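Local coordinates for electron transfer flavoprotein, beta subunit (Thermotoga maritima, PDB 7KOE), which binds flavin-adenine dinucleotide and probably takes part in electron transfer as the beta subunit of an electron transfer flavoprotein, at residues Thr66-Met72 with Leu89-Leu95; Lys169-Ile174 with Ile185-Leu189. One frame throughout, in Å; residues are numbered along the deposited sequence.

Interaction 1: residues Thr66-Met72 with Leu89-Leu95. With FAD (flavin-adenine dinucleotide), chain I.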
loop_
_atom_site.group_PDB
_atom_site.type_symbol
_atom_site.label_atom_id
_atom_site.label_comp_id
_atom_site.label_asym_id
_atom_site.label_seq_id
_atom_site.Cartn_x
_atom_site.Cartn_y
_atom_site.Cartn_z
ATOM N N THR A 66 -57.045 7.575 14.740
ATOM C CA THR A 66 -55.941 6.769 15.241
ATOM C C THR A 66 -54.887 6.603 14.159
ATOM O O THR A 66 -55.037 5.769 13.265
ATOM C CB THR A 66 -56.428 5.400 15.708
ATOM O OG1 THR A 66 -56.514 4.520 14.584
ATOM C CG2 THR A 66 -57.797 5.518 16.347
ATOM N N VAL A 67 -53.816 7.384 14.232
ATOM C CA VAL A 67 -52.823 7.402 13.166
ATOM C C VAL A 67 -51.730 6.389 13.466
ATOM O O VAL A 67 -51.135 6.403 14.547
ATOM C CB VAL A 67 -52.229 8.802 12.985
ATOM C CG1 VAL A 67 -51.403 8.821 11.741
ATOM C CG2 VAL A 67 -53.324 9.830 12.898
ATOM N N TYR A 68 -51.463 5.511 12.507
ATOM C CA TYR A 68 -50.305 4.634 12.523
ATOM C C TYR A 68 -49.296 5.164 11.520
ATOM O O TYR A 68 -49.656 5.908 10.607
ATOM C CB TYR A 68 -50.680 3.200 12.158
ATOM C CG TYR A 68 -51.147 2.354 13.313
ATOM C CD1 TYR A 68 -52.129 2.807 14.181
ATOM C CD2 TYR A 68 -50.614 1.092 13.525
ATOM C CE1 TYR A 68 -52.560 2.033 15.234
ATOM C CE2 TYR A 68 -51.041 0.308 14.573
ATOM C CZ TYR A 68 -52.014 0.784 15.425
ATOM O OH TYR A 68 -52.442 0.008 16.475
ATOM N N VAL A 69 -48.035 4.793 11.689
ATOM C CA VAL A 69 -46.984 5.132 10.740
ATOM C C VAL A 69 -46.177 3.870 10.466
ATOM O O VAL A 69 -45.851 3.123 11.390
ATOM C CB VAL A 69 -46.122 6.314 11.242
ATOM C CG1 VAL A 69 -45.616 6.099 12.635
ATOM C CG2 VAL A 69 -44.953 6.573 10.332
ATOM N N ILE A 70 -45.922 3.594 9.191
ATOM C CA ILE A 70 -45.330 2.332 8.776
ATOM C C ILE A 70 -44.121 2.616 7.895
ATOM O O ILE A 70 -44.117 3.570 7.110
ATOM C CB ILE A 70 -46.379 1.436 8.073
ATOM C CG1 ILE A 70 -45.816 0.061 7.721
ATOM C CG2 ILE A 70 -46.972 2.109 6.853
ATOM C CD1 ILE A 70 -46.838 -0.866 7.152
ATOM N N THR A 71 -43.066 1.825 8.072
ATOM C CA THR A 71 -41.861 1.944 7.267
ATOM C C THR A 71 -41.342 0.558 6.941
ATOM O O THR A 71 -41.163 -0.268 7.839
ATOM C CB THR A 71 -40.775 2.745 7.990
ATOM O OG1 THR A 71 -41.308 4.002 8.404
ATOM C CG2 THR A 71 -39.592 2.997 7.075
ATOM N N MET A 72 -41.115 0.307 5.662
ATOM C CA MET A 72 -40.403 -0.874 5.195
ATOM C C MET A 72 -38.985 -0.418 4.885
ATOM O O MET A 72 -38.740 0.227 3.865
ATOM C CB MET A 72 -41.084 -1.475 3.972
ATOM C CG MET A 72 -40.374 -2.677 3.396
ATOM S SD MET A 72 -40.439 -2.728 1.601
ATOM C CE MET A 72 -38.964 -1.812 1.179
ATOM N N LEU A 89 -48.331 10.899 17.130
ATOM C CA LEU A 89 -49.028 9.785 16.519
ATOM C C LEU A 89 -49.193 8.648 17.521
ATOM O O LEU A 89 -48.525 8.598 18.555
ATOM C CB LEU A 89 -48.263 9.303 15.291
ATOM C CG LEU A 89 -48.617 9.902 13.931
ATOM C CD1 LEU A 89 -48.426 11.402 13.842
ATOM C CD2 LEU A 89 -47.792 9.219 12.886
ATOM N N ASP A 90 -50.100 7.724 17.205
ATOM C CA ASP A 90 -50.368 6.630 18.131
ATOM C C ASP A 90 -49.297 5.553 18.065
ATOM O O ASP A 90 -48.584 5.313 19.043
ATOM C CB ASP A 90 -51.745 6.021 17.862
ATOM C CG ASP A 90 -52.860 6.807 18.508
ATOM O OD1 ASP A 90 -52.615 7.416 19.569
ATOM O OD2 ASP A 90 -53.982 6.811 17.967
ATOM N N GLU A 91 -49.164 4.891 16.923
ATOM C CA GLU A 91 -48.307 3.724 16.837
ATOM C C GLU A 91 -47.387 3.823 15.634
ATOM O O GLU A 91 -47.691 4.486 14.644
ATOM C CB GLU A 91 -49.121 2.430 16.752
ATOM C CG GLU A 91 -49.920 2.109 17.997
ATOM C CD GLU A 91 -49.045 1.735 19.171
ATOM O OE1 GLU A 91 -48.059 0.997 18.965
ATOM O OE2 GLU A 91 -49.342 2.177 20.299
ATOM N N ALA A 92 -46.252 3.149 15.741
ATOM C CA ALA A 92 -45.320 2.988 14.641
ATOM C C ALA A 92 -45.149 1.508 14.354
ATOM O O ALA A 92 -45.210 0.675 15.261
ATOM C CB ALA A 92 -43.965 3.618 14.945
ATOM N N VAL A 93 -44.944 1.183 13.085
ATOM C CA VAL A 93 -44.864 -0.197 12.631
ATOM C C VAL A 93 -43.650 -0.321 11.728
ATOM O O VAL A 93 -43.502 0.444 10.771
ATOM C CB VAL A 93 -46.150 -0.624 11.898
ATOM C CG1 VAL A 93 -45.902 -1.822 11.021
ATOM C CG2 VAL A 93 -47.248 -0.928 12.892
ATOM N N HIS A 94 -42.774 -1.263 12.038
ATOM C CA HIS A 94 -41.575 -1.489 11.254
ATOM C C HIS A 94 -41.701 -2.797 10.493
ATOM O O HIS A 94 -42.035 -3.830 11.077
ATOM C CB HIS A 94 -40.340 -1.514 12.148
ATOM C CG HIS A 94 -39.069 -1.234 11.417
ATOM N ND1 HIS A 94 -37.833 -1.327 12.014
ATOM C CD2 HIS A 94 -38.842 -0.870 10.135
ATOM C CE1 HIS A 94 -36.898 -1.030 11.133
ATOM N NE2 HIS A 94 -37.484 -0.750 9.983
ATOM N N LEU A 95 -41.445 -2.749 9.195
ATOM C CA LEU A 95 -41.343 -3.943 8.367
ATOM C C LEU A 95 -39.854 -4.161 8.142
ATOM O O LEU A 95 -39.300 -3.764 7.119
ATOM C CB LEU A 95 -42.099 -3.780 7.059
ATOM C CG LEU A 95 -43.498 -3.181 7.151
ATOM C CD1 LEU A 95 -44.038 -2.947 5.765
ATOM C CD2 LEU A 95 -44.421 -4.087 7.938
HETATM P PA FAD I . -41.333 7.052 -3.529
HETATM O O1A FAD I . -41.230 8.211 -4.459
HETATM O O2A FAD I . -42.140 5.870 -3.943
HETATM O O5B FAD I . -41.850 7.558 -2.104
HETATM C C5B FAD I . -43.205 8.053 -2.019
HETATM C C4B FAD I . -43.721 7.855 -0.617
HETATM O O4B FAD I . -44.007 6.450 -0.404
HETATM C C3B FAD I . -42.762 8.210 0.521
HETATM O O3B FAD I . -42.787 9.599 0.820
HETATM C C2B FAD I . -43.363 7.387 1.660
HETATM O O2B FAD I . -44.507 7.991 2.220
HETATM C C1B FAD I . -43.718 6.096 0.929
HETATM N N9A FAD I . -42.623 5.144 0.922
HETATM C C8A FAD I . -41.574 5.083 0.050
HETATM N N7A FAD I . -40.743 4.107 0.326
HETATM C C5A FAD I . -41.281 3.498 1.452
HETATM C C6A FAD I . -40.867 2.405 2.235
HETATM N N6A FAD I . -39.767 1.699 1.998
HETATM N N1A FAD I . -41.642 2.072 3.293
HETATM C C2A FAD I . -42.747 2.789 3.530
HETATM N N3A FAD I . -43.232 3.830 2.863
HETATM C C4A FAD I . -42.441 4.136 1.825
HETATM N N1 FAD I . -37.510 1.605 -7.663
HETATM C C2 FAD I . -38.372 1.627 -8.700
HETATM O O2 FAD I . -39.477 1.097 -8.614
HETATM N N3 FAD I . -38.068 2.231 -9.873
HETATM C C4 FAD I . -36.863 2.854 -10.077
HETATM O O4 FAD I . -36.630 3.388 -11.149
HETATM C C4X FAD I . -35.937 2.852 -9.025
HETATM N N5 FAD I . -34.784 3.440 -9.206
HETATM C C5X FAD I . -33.898 3.419 -8.163
HETATM C C6 FAD I . -32.650 4.043 -8.338
HETATM C C7 FAD I . -31.711 4.059 -7.337
HETATM C C7M FAD I . -30.383 4.735 -7.560
HETATM C C8 FAD I . -32.003 3.438 -6.101
HETATM C C8M FAD I . -30.989 3.445 -4.987
HETATM C C9 FAD I . -33.224 2.826 -5.915
HETATM C C9A FAD I . -34.190 2.801 -6.932
HETATM N N10 FAD I . -35.429 2.189 -6.779
HETATM C C10 FAD I . -36.342 2.190 -7.814
HETATM C "C1'" FAD I . -35.770 1.534 -5.505
HETATM C "C2'" FAD I . -36.996 2.144 -4.856
HETATM O "O2'" FAD I . -36.656 3.382 -4.253
HETATM C "C3'" FAD I . -37.576 1.220 -3.784
HETATM O "O3'" FAD I . -38.305 0.180 -4.420
HETATM C "C4'" FAD I . -38.475 1.942 -2.778
HETATM O "O4'" FAD I . -39.360 1.012 -2.151
HETATM C "C5'" FAD I . -39.289 3.043 -3.418
HETATM O "O5'" FAD I . -38.789 4.332 -2.978
HETATM P P FAD I . -38.870 5.577 -3.979
HETATM O O1P FAD I . -37.520 6.196 -4.105
HETATM O O2P FAD I . -39.553 5.111 -5.219
HETATM O O3P FAD I . -39.853 6.556 -3.186
#

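Interaction 2: residues Lys169-Ile174 with Ile185-Leu189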
loop_
_atom_site.group_PDB
_atom_site.type_symbol
_atom_site.label_atom_id
_atom_site.label_comp_id
_atom_site.label_asym_id
_atom_site.label_seq_id
_atom_site.Cartn_x
_atom_site.Cartn_y
_atom_site.Cartn_z
ATOM N N LYS A 169 -69.436 11.986 6.031
ATOM C CA LYS A 169 -69.744 11.515 4.654
ATOM C C LYS A 169 -68.604 10.632 4.132
ATOM O O LYS A 169 -68.733 10.119 3.002
ATOM C CB LYS A 169 -69.979 12.710 3.726
ATOM C CG LYS A 169 -70.128 14.056 4.424
ATOM C CD LYS A 169 -71.017 15.027 3.674
ATOM C CE LYS A 169 -70.453 15.434 2.329
ATOM N NZ LYS A 169 -69.756 16.740 2.397
ATOM N N LYS A 170 -67.541 10.466 4.925
ATOM C CA LYS A 170 -66.371 9.637 4.526
ATOM C C LYS A 170 -65.898 10.076 3.135
ATOM O O LYS A 170 -65.674 9.200 2.282
ATOM C CB LYS A 170 -66.723 8.146 4.555
ATOM C CG LYS A 170 -65.683 7.241 5.206
ATOM C CD LYS A 170 -64.795 7.961 6.199
ATOM C CE LYS A 170 -65.448 8.155 7.550
ATOM N NZ LYS A 170 -64.549 7.757 8.658
ATOM N N GLU A 171 -65.766 11.388 2.929
ATOM C CA GLU A 171 -65.311 11.949 1.630
ATOM C C GLU A 171 -64.685 13.319 1.901
ATOM O O GLU A 171 -65.296 14.101 2.650
ATOM C CB GLU A 171 -66.481 12.054 0.650
ATOM C CG GLU A 171 -67.520 13.084 1.051
ATOM C CD GLU A 171 -68.826 12.978 0.282
ATOM O OE1 GLU A 171 -68.896 12.150 -0.647
ATOM O OE2 GLU A 171 -69.769 13.722 0.614
ATOM N N MET A 172 -63.518 13.594 1.313
ATOM C CA MET A 172 -62.837 14.890 1.569
ATOM C C MET A 172 -62.387 15.538 0.256
ATOM O O MET A 172 -62.133 14.809 -0.717
ATOM C CB MET A 172 -61.633 14.699 2.493
ATOM C CG MET A 172 -60.351 15.289 1.949
ATOM S SD MET A 172 -58.901 14.382 2.532
ATOM C CE MET A 172 -58.936 12.973 1.425
ATOM N N VAL A 173 -62.287 16.869 0.275
ATOM C CA VAL A 173 -61.892 17.713 -0.845
ATOM C C VAL A 173 -60.431 18.103 -0.680
ATOM O O VAL A 173 -60.052 18.750 0.302
ATOM C CB VAL A 173 -62.791 18.951 -0.976
ATOM C CG1 VAL A 173 -62.182 19.954 -1.936
ATOM C CG2 VAL A 173 -64.140 18.535 -1.498
ATOM N N ILE A 174 -59.617 17.697 -1.647
ATOM C CA ILE A 174 -58.219 18.073 -1.720
ATOM C C ILE A 174 -58.064 19.066 -2.862
ATOM O O ILE A 174 -59.011 19.362 -3.584
ATOM C CB ILE A 174 -57.313 16.852 -1.924
ATOM C CG1 ILE A 174 -57.503 16.303 -3.336
ATOM C CG2 ILE A 174 -57.655 15.788 -0.919
ATOM C CD1 ILE A 174 -56.350 15.493 -3.841
ATOM N N ILE A 185 -60.832 18.311 -5.825
ATOM C CA ILE A 185 -61.271 16.951 -6.113
ATOM C C ILE A 185 -62.006 16.422 -4.892
ATOM O O ILE A 185 -61.441 16.394 -3.796
ATOM C CB ILE A 185 -60.089 16.033 -6.462
ATOM C CG1 ILE A 185 -59.519 16.358 -7.838
ATOM C CG2 ILE A 185 -60.504 14.584 -6.423
ATOM C CD1 ILE A 185 -58.298 15.553 -8.176
ATOM N N ARG A 186 -63.250 15.987 -5.077
ATOM C CA ARG A 186 -63.992 15.321 -4.007
ATOM C C ARG A 186 -63.550 13.868 -3.965
ATOM O O ARG A 186 -64.106 13.008 -4.646
ATOM C CB ARG A 186 -65.496 15.411 -4.230
ATOM C CG ARG A 186 -66.062 16.803 -4.184
ATOM C CD ARG A 186 -67.570 16.786 -4.012
ATOM N NE ARG A 186 -67.948 16.411 -2.654
ATOM C CZ ARG A 186 -68.099 17.278 -1.659
ATOM N NH1 ARG A 186 -68.443 16.850 -0.455
ATOM N NH2 ARG A 186 -67.905 18.573 -1.868
ATOM N N LEU A 187 -62.540 13.585 -3.153
ATOM C CA LEU A 187 -62.129 12.205 -2.955
ATOM C C LEU A 187 -63.137 11.469 -2.089
ATOM O O LEU A 187 -63.778 12.050 -1.214
ATOM C CB LEU A 187 -60.757 12.142 -2.301
ATOM C CG LEU A 187 -59.543 12.287 -3.206
ATOM C CD1 LEU A 187 -58.368 11.796 -2.443
ATOM C CD2 LEU A 187 -59.702 11.483 -4.470
ATOM N N LYS A 188 -63.268 10.174 -2.334
ATOM C CA LYS A 188 -64.158 9.315 -1.567
ATOM C C LYS A 188 -63.311 8.441 -0.656
ATOM O O LYS A 188 -62.498 7.647 -1.139
ATOM C CB LYS A 188 -65.024 8.460 -2.490
ATOM C CG LYS A 188 -65.974 7.527 -1.760
ATOM C CD LYS A 188 -67.055 8.299 -1.028
ATOM C CE LYS A 188 -67.950 7.368 -0.233
ATOM N NZ LYS A 188 -68.708 6.440 -1.116
ATOM N N LEU A 189 -63.493 8.598 0.652
ATOM C CA LEU A 189 -62.767 7.766 1.599
ATOM C C LEU A 189 -63.306 6.337 1.550
ATOM O O LEU A 189 -64.519 6.137 1.447
ATOM C CB LEU A 189 -62.882 8.327 3.015
ATOM C CG LEU A 189 -62.264 9.702 3.279
ATOM C CD1 LEU A 189 -62.132 9.933 4.772
ATOM C CD2 LEU A 189 -60.917 9.861 2.592
#

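Interaction 1: residues Thr66-Met72 with Leu89-Leu95
Tyr68 lies beside Glu91 with the flat of its ring turned to the glutamate's aliphatic stem: CB of Glu91 stands 3.5 Å from the ring centroid, almost on the ring normal, a CH-pi contact. CG of Glu91 follows over CZ, while CG2 of Val93 comes up to the ring edge near CD2. CG of Tyr68 sits beside the backbone N (chi1 -86°), which brings the ring over the Glu91 stem. Were Tyr68 an alanine, the Glu91 stem and Val93 CG2 would probably lose their aromatic neighbour and Arg122 its hydroxyl partner. Further on, Ile70 CG1 runs alongside Val93 CG1 at 3.8 Å, and Leu95 CD1 touches both Ile70 CD1 and Met72 CB. The other face carries Val69 against Ala92, with Leu89 CD2 packed 3.7 Å from Val69 CB; there the His94 ring offers its CD2 edge to Thr71 O, in plane.

Between the two faces the backbones pair in parallel. Val93 N gives to Val69 O at 2.7 Å, and Thr71 O receives Leu95 N in a nearly straight bond (175°). Tyr216 grips Glu91 OE1 from outside the pair, and helix 78-85 packs Leu81 on the face of Val69, Thr71, Ala92 and His94.

At the C-terminal end Met72 reads the adenine with its backbone: its N bonds FAD N1A at 3.0 Å, and its O accepts from N6A at 2.6 Å. This is a beta-alpha-beta unit whose first strand brings Met72 to the adenine in a nucleotide-binding alpha/beta fold.

Interaction 2: residues Lys169-Ile174 with Ile185-Leu189
Arg186 sets out with CG beside its own backbone N (chi1 -64°) and bends at chi3 (73°), which swings the guanidinium across Val173 to the neighbourhood of Glu171. Glu171 has CG tucked between its backbone N and carbonyl carbon (chi1 68°) and is extended beyond. The two side chains meet with carboxylate and guanidinium planes nearly perpendicular, and a long salt bridge is modelled between them, although the position of Glu171 OE2 is doubtful. Lys169 NZ approaches the guanidinium edge; Asp166 and Glu164 salt-bridge Lys169 and Arg186 respectively, which is likely to offset the like charges. Val173 CG2 lies over one guanidinium face and meets Arg186 CG at 3.7 Å.

On the buried face Met172 runs alongside Leu187, and its methyl CE also reaches Leu189 CD2 at 3.9 Å. Ile174 lies beside Ile185, CG1 to CB. Leu193 of strand 191-195 backs Met172, Ile174 and Leu187. At the end of the pairing, Lys170 lays CD 3.6 Å from Leu189 CD1, while its NZ forms a salt bridge with Asp127.

Ile174-Ile185 and Met172-Leu187 are hydrogen-bonded antiparallel pairs, Val173-Arg186 and Glu171-Lys188 non-hydrogen-bonded ones. Ile174 N gives to Ile185 O and Ile185 N to Ile174 O, each at 3.1 Å; Met172 N gives to Leu187 O at 3.0 Å, and the return bond is weak. Leu189 N reaches Lys170 O from above its carbonyl plane. Together these form a beta hairpin, strands 171-177 and 181-188, whose second strand pairs with one of the neighbouring electron transfer flavoprotein chain and so continues the sheet across the interface.

From the N terminus, strand 66-72 comes first; the chain turns through helix 78-85 and returns at 89-95, where interaction 1 closes its loop. It then passes helix 105-119, strand 128-132, helix 143-150 and strand 154-162 before interaction 2 closes the shorter excursion between 169-174 and 185-189, a hairpin with no helix. The two loops follow in series, neither nesting nor crossing. Their centres are 23 Å apart and their nearest atoms about 10 Å, so they do not touch, yet both belong to the same mixed sheet: strands 13-22, 128-132, 191-195 and 154-162 connect the adenine-binding part at interaction 1 with the intersubunit edge at interaction 2.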